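Local coordinates for protein factor essential for expression of methicillin resistance (Staphylococcus aureus, PDB 1LRZ) that adds glycines 2 and 3 of the pentaglycine bridge of staphylococcal peptidoglycan, taking them from glycyl-tRNA, at residues 234-239 and 317-322; 196-201 and 224-229. All blocks are in the same frame, centred on the assembly; numbering follows the deposited sequence.

Interaction 1: 234-239 and 317-322; sequences DRVLVP and FFFINP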
loop_
_atom_site.group_PDB
_atom_site.type_symbol
_atom_site.label_atom_id
_atom_site.label_comp_id
_atom_site.label_asym_id
_atom_site.label_seq_id
_atom_site.Cartn_x
_atom_site.Cartn_y
_atom_site.Cartn_z
ATOM N N ASP A 234 -5.738 -12.862 6.894
ATOM C CA ASP A 234 -5.395 -11.756 7.780
ATOM C C ASP A 234 -4.301 -10.852 7.235
ATOM O O ASP A 234 -3.933 -9.869 7.880
ATOM C CB ASP A 234 -4.969 -12.261 9.150
ATOM C CG ASP A 234 -3.781 -13.185 9.077
ATOM O OD1 ASP A 234 -3.023 -13.248 10.063
ATOM O OD2 ASP A 234 -3.618 -13.849 8.039
ATOM N N ARG A 235 -3.779 -11.175 6.058
ATOM C CA ARG A 235 -2.739 -10.345 5.471
ATOM C C ARG A 235 -3.300 -9.319 4.500
ATOM O O ARG A 235 -2.579 -8.723 3.698
ATOM C CB ARG A 235 -1.671 -11.224 4.838
ATOM C CG ARG A 235 -1.100 -12.152 5.904
ATOM C CD ARG A 235 0.324 -12.470 5.678
ATOM N NE ARG A 235 0.863 -13.309 6.744
ATOM C CZ ARG A 235 2.139 -13.664 6.806
ATOM N NH1 ARG A 235 2.576 -14.436 7.797
ATOM N NH2 ARG A 235 2.977 -13.232 5.870
ATOM N N VAL A 236 -4.612 -9.123 4.580
ATOM C CA VAL A 236 -5.279 -8.114 3.775
ATOM C C VAL A 236 -6.362 -7.459 4.632
ATOM O O VAL A 236 -7.038 -8.127 5.404
ATOM C CB VAL A 236 -5.903 -8.715 2.479
ATOM C CG1 VAL A 236 -6.852 -9.859 2.817
ATOM C CG2 VAL A 236 -6.645 -7.625 1.716
ATOM N N LEU A 237 -6.505 -6.142 4.510
ATOM C CA LEU A 237 -7.518 -5.407 5.253
ATOM C C LEU A 237 -8.103 -4.384 4.295
ATOM O O LEU A 237 -7.392 -3.858 3.429
ATOM C CB LEU A 237 -6.905 -4.704 6.476
ATOM C CG LEU A 237 -6.579 -5.585 7.687
ATOM C CD1 LEU A 237 -5.898 -4.745 8.770
ATOM C CD2 LEU A 237 -7.876 -6.217 8.211
ATOM N N VAL A 238 -9.397 -4.113 4.454
ATOM C CA VAL A 238 -10.119 -3.182 3.594
ATOM C C VAL A 238 -10.780 -2.094 4.436
ATOM O O VAL A 238 -11.992 -2.123 4.670
ATOM C CB VAL A 238 -11.228 -3.915 2.783
ATOM C CG1 VAL A 238 -11.906 -2.947 1.802
ATOM C CG2 VAL A 238 -10.630 -5.101 2.027
ATOM N N PRO A 239 -9.988 -1.126 4.918
ATOM C CA PRO A 239 -10.595 -0.068 5.727
ATOM C C PRO A 239 -11.532 0.825 4.913
ATOM O O PRO A 239 -11.252 1.150 3.760
ATOM C CB PRO A 239 -9.386 0.698 6.260
ATOM C CG PRO A 239 -8.352 0.518 5.154
ATOM C CD PRO A 239 -8.527 -0.937 4.789
ATOM N N PHE A 317 -7.509 -0.798 -0.057
ATOM C CA PHE A 317 -7.252 -2.237 -0.049
ATOM C C PHE A 317 -5.784 -2.358 0.377
ATOM O O PHE A 317 -4.887 -1.910 -0.343
ATOM C CB PHE A 317 -7.440 -2.800 -1.453
ATOM C CG PHE A 317 -7.723 -4.267 -1.482
ATOM C CD1 PHE A 317 -9.005 -4.745 -1.224
ATOM C CD2 PHE A 317 -6.718 -5.173 -1.791
ATOM C CE1 PHE A 317 -9.282 -6.106 -1.277
ATOM C CE2 PHE A 317 -6.990 -6.541 -1.845
ATOM C CZ PHE A 317 -8.279 -7.001 -1.588
ATOM N N PHE A 318 -5.542 -2.959 1.539
ATOM C CA PHE A 318 -4.191 -3.062 2.076
ATOM C C PHE A 318 -3.651 -4.466 2.298
ATOM O O PHE A 318 -4.360 -5.343 2.790
ATOM C CB PHE A 318 -4.105 -2.346 3.427
ATOM C CG PHE A 318 -4.180 -0.846 3.348
ATOM C CD1 PHE A 318 -5.393 -0.203 3.128
ATOM C CD2 PHE A 318 -3.025 -0.074 3.522
ATOM C CE1 PHE A 318 -5.466 1.192 3.077
ATOM C CE2 PHE A 318 -3.079 1.313 3.473
ATOM C CZ PHE A 318 -4.309 1.954 3.249
ATOM N N PHE A 319 -2.378 -4.663 1.954
ATOM C CA PHE A 319 -1.708 -5.939 2.200
ATOM C C PHE A 319 -0.831 -5.738 3.437
ATOM O O PHE A 319 -0.142 -4.713 3.575
ATOM C CB PHE A 319 -0.877 -6.349 0.985
ATOM C CG PHE A 319 -1.713 -6.640 -0.229
ATOM C CD1 PHE A 319 -1.351 -6.149 -1.479
ATOM C CD2 PHE A 319 -2.899 -7.366 -0.111
ATOM C CE1 PHE A 319 -2.159 -6.375 -2.595
ATOM C CE2 PHE A 319 -3.714 -7.599 -1.229
ATOM C CZ PHE A 319 -3.343 -7.100 -2.469
ATOM N N ILE A 320 -0.867 -6.707 4.346
ATOM C CA ILE A 320 -0.124 -6.596 5.588
ATOM C C ILE A 320 0.797 -7.781 5.818
ATOM O O ILE A 320 0.355 -8.920 5.930
ATOM C CB ILE A 320 -1.093 -6.475 6.806
ATOM C CG1 ILE A 320 -2.004 -5.250 6.637
ATOM C CG2 ILE A 320 -0.309 -6.378 8.106
ATOM C CD1 ILE A 320 -3.181 -5.494 5.734
ATOM N N ASN A 321 2.087 -7.499 5.883
ATOM C CA ASN A 321 3.069 -8.533 6.121
ATOM C C ASN A 321 4.114 -7.963 7.065
ATOM O O ASN A 321 4.176 -6.747 7.277
ATOM C CB ASN A 321 3.675 -8.985 4.787
ATOM C CG ASN A 321 2.645 -9.673 3.900
ATOM O OD1 ASN A 321 2.356 -10.860 4.075
ATOM N ND2 ASN A 321 2.060 -8.918 2.967
ATOM N N PRO A 322 4.932 -8.833 7.663
ATOM C CA PRO A 322 5.959 -8.356 8.593
ATOM C C PRO A 322 6.870 -7.251 8.059
ATOM O O PRO A 322 7.264 -6.353 8.801
ATOM C CB PRO A 322 6.732 -9.632 8.936
ATOM C CG PRO A 322 5.649 -10.698 8.858
ATOM C CD PRO A 322 4.946 -10.305 7.568
HETATM O O HOH W 1 -0.509 -9.531 1.800
#

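Interaction 2: 196-201 and 224-229; sequences LSEEEL and FYYNRL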
loop_
_atom_site.group_PDB
_atom_site.type_symbol
_atom_site.label_atom_id
_atom_site.label_comp_id
_atom_site.label_asym_id
_atom_site.label_seq_id
_atom_site.Cartn_x
_atom_site.Cartn_y
_atom_site.Cartn_z
ATOM N N LEU A 196 -14.063 -3.865 6.063
ATOM C CA LEU A 196 -15.037 -4.598 5.274
ATOM C C LEU A 196 -14.711 -6.072 5.069
ATOM O O LEU A 196 -13.545 -6.451 4.906
ATOM C CB LEU A 196 -15.190 -3.930 3.905
ATOM C CG LEU A 196 -15.530 -2.439 3.890
ATOM C CD1 LEU A 196 -15.720 -1.970 2.444
ATOM C CD2 LEU A 196 -16.797 -2.196 4.690
ATOM N N SER A 197 -15.762 -6.892 5.072
ATOM C CA SER A 197 -15.632 -8.333 4.856
ATOM C C SER A 197 -15.984 -8.538 3.390
ATOM O O SER A 197 -16.332 -7.584 2.694
ATOM C CB SER A 197 -16.625 -9.117 5.719
ATOM O OG SER A 197 -16.655 -8.638 7.056
ATOM N N GLU A 198 -15.918 -9.781 2.932
ATOM C CA GLU A 198 -16.222 -10.103 1.548
ATOM C C GLU A 198 -17.598 -9.637 1.077
ATOM O O GLU A 198 -17.733 -9.095 -0.025
ATOM C CB GLU A 198 -16.087 -11.617 1.339
ATOM C CG GLU A 198 -16.383 -12.086 -0.071
ATOM C CD GLU A 198 -17.848 -12.463 -0.295
ATOM O OE1 GLU A 198 -18.661 -12.346 0.651
ATOM O OE2 GLU A 198 -18.187 -12.885 -1.424
ATOM N N GLU A 199 -18.624 -9.834 1.902
ATOM C CA GLU A 199 -19.968 -9.445 1.493
ATOM C C GLU A 199 -20.145 -7.945 1.278
ATOM O O GLU A 199 -21.102 -7.524 0.636
ATOM C CB GLU A 199 -21.025 -9.973 2.481
ATOM C CG GLU A 199 -21.199 -9.195 3.776
ATOM C CD GLU A 199 -20.006 -9.302 4.705
ATOM O OE1 GLU A 199 -19.098 -10.116 4.423
ATOM O OE2 GLU A 199 -19.984 -8.574 5.722
ATOM N N GLU A 200 -19.225 -7.134 1.792
ATOM C CA GLU A 200 -19.337 -5.688 1.600
ATOM C C GLU A 200 -18.296 -5.174 0.619
ATOM O O GLU A 200 -18.129 -3.962 0.453
ATOM C CB GLU A 200 -19.177 -4.951 2.924
ATOM C CG GLU A 200 -20.066 -5.478 4.021
ATOM C CD GLU A 200 -20.058 -4.583 5.233
ATOM O OE1 GLU A 200 -20.793 -3.573 5.224
ATOM O OE2 GLU A 200 -19.308 -4.881 6.187
ATOM N N LEU A 201 -17.601 -6.100 -0.033
ATOM C CA LEU A 201 -16.572 -5.736 -0.994
ATOM C C LEU A 201 -17.101 -4.763 -2.053
ATOM O O LEU A 201 -16.356 -3.922 -2.554
ATOM C CB LEU A 201 -15.991 -6.997 -1.644
ATOM C CG LEU A 201 -14.636 -6.849 -2.347
ATOM C CD1 LEU A 201 -13.643 -6.107 -1.455
ATOM C CD2 LEU A 201 -14.113 -8.231 -2.702
ATOM N N PHE A 224 -10.413 -10.338 -8.722
ATOM C CA PHE A 224 -9.068 -10.070 -8.232
ATOM C C PHE A 224 -9.114 -9.795 -6.725
ATOM O O PHE A 224 -8.395 -10.416 -5.941
ATOM C CB PHE A 224 -8.492 -8.844 -8.946
ATOM C CG PHE A 224 -7.202 -8.339 -8.352
ATOM C CD1 PHE A 224 -5.978 -8.775 -8.838
ATOM C CD2 PHE A 224 -7.216 -7.431 -7.295
ATOM C CE1 PHE A 224 -4.781 -8.313 -8.284
ATOM C CE2 PHE A 224 -6.027 -6.968 -6.733
ATOM C CZ PHE A 224 -4.806 -7.410 -7.230
ATOM N N TYR A 225 -9.973 -8.862 -6.333
ATOM C CA TYR A 225 -10.098 -8.484 -4.934
ATOM C C TYR A 225 -10.714 -9.575 -4.077
ATOM O O TYR A 225 -10.255 -9.839 -2.962
ATOM C CB TYR A 225 -10.912 -7.196 -4.804
ATOM C CG TYR A 225 -10.215 -5.999 -5.397
ATOM C CD1 TYR A 225 -10.664 -5.425 -6.584
ATOM C CD2 TYR A 225 -9.083 -5.454 -4.786
ATOM C CE1 TYR A 225 -10.010 -4.344 -7.152
ATOM C CE2 TYR A 225 -8.416 -4.371 -5.345
ATOM C CZ TYR A 225 -8.886 -3.819 -6.531
ATOM O OH TYR A 225 -8.240 -2.737 -7.098
ATOM N N TYR A 226 -11.752 -10.217 -4.594
ATOM C CA TYR A 226 -12.391 -11.274 -3.835
ATOM C C TYR A 226 -11.379 -12.375 -3.492
ATOM O O TYR A 226 -11.299 -12.825 -2.342
ATOM C CB TYR A 226 -13.560 -11.859 -4.629
ATOM C CG TYR A 226 -14.182 -13.071 -3.974
ATOM C CD1 TYR A 226 -15.122 -12.935 -2.957
ATOM C CD2 TYR A 226 -13.811 -14.362 -4.359
ATOM C CE1 TYR A 226 -15.681 -14.057 -2.337
ATOM C CE2 TYR A 226 -14.361 -15.487 -3.746
ATOM C CZ TYR A 226 -15.295 -15.327 -2.735
ATOM O OH TYR A 226 -15.836 -16.432 -2.112
ATOM N N ASN A 227 -10.595 -12.803 -4.481
ATOM C CA ASN A 227 -9.629 -13.870 -4.232
ATOM C C ASN A 227 -8.547 -13.484 -3.230
ATOM O O ASN A 227 -8.092 -14.328 -2.461
ATOM C CB ASN A 227 -8.983 -14.353 -5.537
ATOM C CG ASN A 227 -9.946 -15.170 -6.396
ATOM O OD1 ASN A 227 -10.884 -15.784 -5.877
ATOM N ND2 ASN A 227 -9.708 -15.193 -7.705
ATOM N N ARG A 228 -8.141 -12.216 -3.231
ATOM C CA ARG A 228 -7.117 -11.759 -2.294
ATOM C C ARG A 228 -7.688 -11.855 -0.876
ATOM O O ARG A 228 -7.026 -12.332 0.043
ATOM C CB ARG A 228 -6.703 -10.316 -2.606
ATOM C CG ARG A 228 -6.156 -10.103 -4.013
ATOM C CD ARG A 228 -4.917 -10.919 -4.221
ATOM N NE ARG A 228 -4.318 -10.756 -5.545
ATOM C CZ ARG A 228 -4.873 -11.153 -6.687
ATOM N NH1 ARG A 228 -6.067 -11.737 -6.707
ATOM N NH2 ARG A 228 -4.197 -11.015 -7.815
ATOM N N LEU A 229 -8.921 -11.400 -0.697
ATOM C CA LEU A 229 -9.557 -11.486 0.613
ATOM C C LEU A 229 -9.581 -12.929 1.086
ATOM O O LEU A 229 -9.191 -13.235 2.210
ATOM C CB LEU A 229 -10.998 -10.979 0.556
ATOM C CG LEU A 229 -11.242 -9.474 0.614
ATOM C CD1 LEU A 229 -12.763 -9.217 0.705
ATOM C CD2 LEU A 229 -10.552 -8.891 1.842
#

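Interaction 1: 234-239 and 317-322
The ring of Phe317 turns back across a pair of antiparallel strands to Val236, whose CG2 sits over one face, offset toward the rim, in a CH-pi contact 4.0 Å from the ring centroid. CG of Phe317 anti to the backbone N (chi1 -158°) puts the ring there, while Val238 CG2 meets its CD1-CE1 side. Phe318 pairs with Leu237 through both backbone bonds of a hydrogen-bonded pair: Phe318 N gives to Leu237 O at 2.8 Å, and Leu237 N to Phe318 O at 2.9 Å. On the other face of the sheet from Val236, the Phe318 ring meets the pyrrolidine of Pro239, CE1 to CG at 3.6 Å, and helix 341-355 packs on the same aromatic. Phe319 lies opposite Val236 in a non-hydrogen-bonded pair, and its CA makes a C-H...O contact with Arg235 O. Arg235 O also accepts Ile320 N at 2.7 Å, and Ile320 swings CD1 across CB of Leu237. Asn321 then divides its amide: OD1 receives Arg235 NH2 on an in-plane lone pair at 3.0 Å, and ND2 gives to a water that donates to Arg235 O. Asp16 forms a salt bridge with NH1 of the same guanidinium. These side-chain and water bonds lie at the end of an antiparallel ladder within the mixed sheet of a FemABX domain, a family grouped with the acetyltransferase clan.

Interaction 2: 196-201 and 224-229
Leu201 and Leu229 meet tip to tip where the turn leading into helix 201-207 packs against helix 222-232, a loop-to-helix contact at the border of the nine-stranded mixed sheet of this FemABX protein. Apolar packing carries most of it. Leu201 CD2 lies 3.8 Å from Leu229 CD1 and also rests on the helix backbone, 3.6 Å from Tyr226 N. The CB atoms of Tyr225 and Tyr226 lie at the margins of the same methyl. In Leu201 a chi1 of -162° swings the isobutyl group away from the backbone N, which carries CD2 to the helix. Leu229 CD1 is shared: it touches both methyls of Leu201 and, at 3.7 Å, CA of Glu198 in the turn. Beyond the pair, Leu229 also packs on Val236 of strand 236-244, so one leucine ties turn, helix and sheet together.

Backbone hydrogen bonds act inside each segment. Leu201 N donates to Glu198 O at 3.0 Å, as Glu200 N does to Ser197 O, the i to i+3 pattern of a 3-10 turn, which presents Glu198 and Leu201 to the helix; Leu229 N is held by Tyr225 O in the i to i+4 manner of an alpha helix.

The remaining contact is between an acid and an aromatic edge at the more exposed margin. Glu198 bends at chi2 (-91°), its carboxylate is turned 71° from the Tyr226 ring plane, and its CG lies against CD1 and CE1 of that ring. Glu198 OE2 comes in at the ring edge, near the plane, a tight 2.9 Å from Tyr226 CE1.

Interaction 1 is a buried strand pairing inside the sheet, whereas interaction 2 is a partly buried packing of turn on helix at its flank, with centres about 11 Å apart. Backbone hydrogen bonds and a water-assisted polar end hold the first; the second depends across its segments mainly on leucine methyls. The two contacts touch along strand 236-244. Helix 222-232 is followed, after a short connection, by that strand, and Val238 O probably accepts a hydrogen bond from Leu196 N at 3.0 Å, joining the strand to the start of the turn. Side chains continue the link: Phe317 meets Tyr225 edge-to-face, and Val238 CG2 packs against Leu229 CD2 at 3.8 Å.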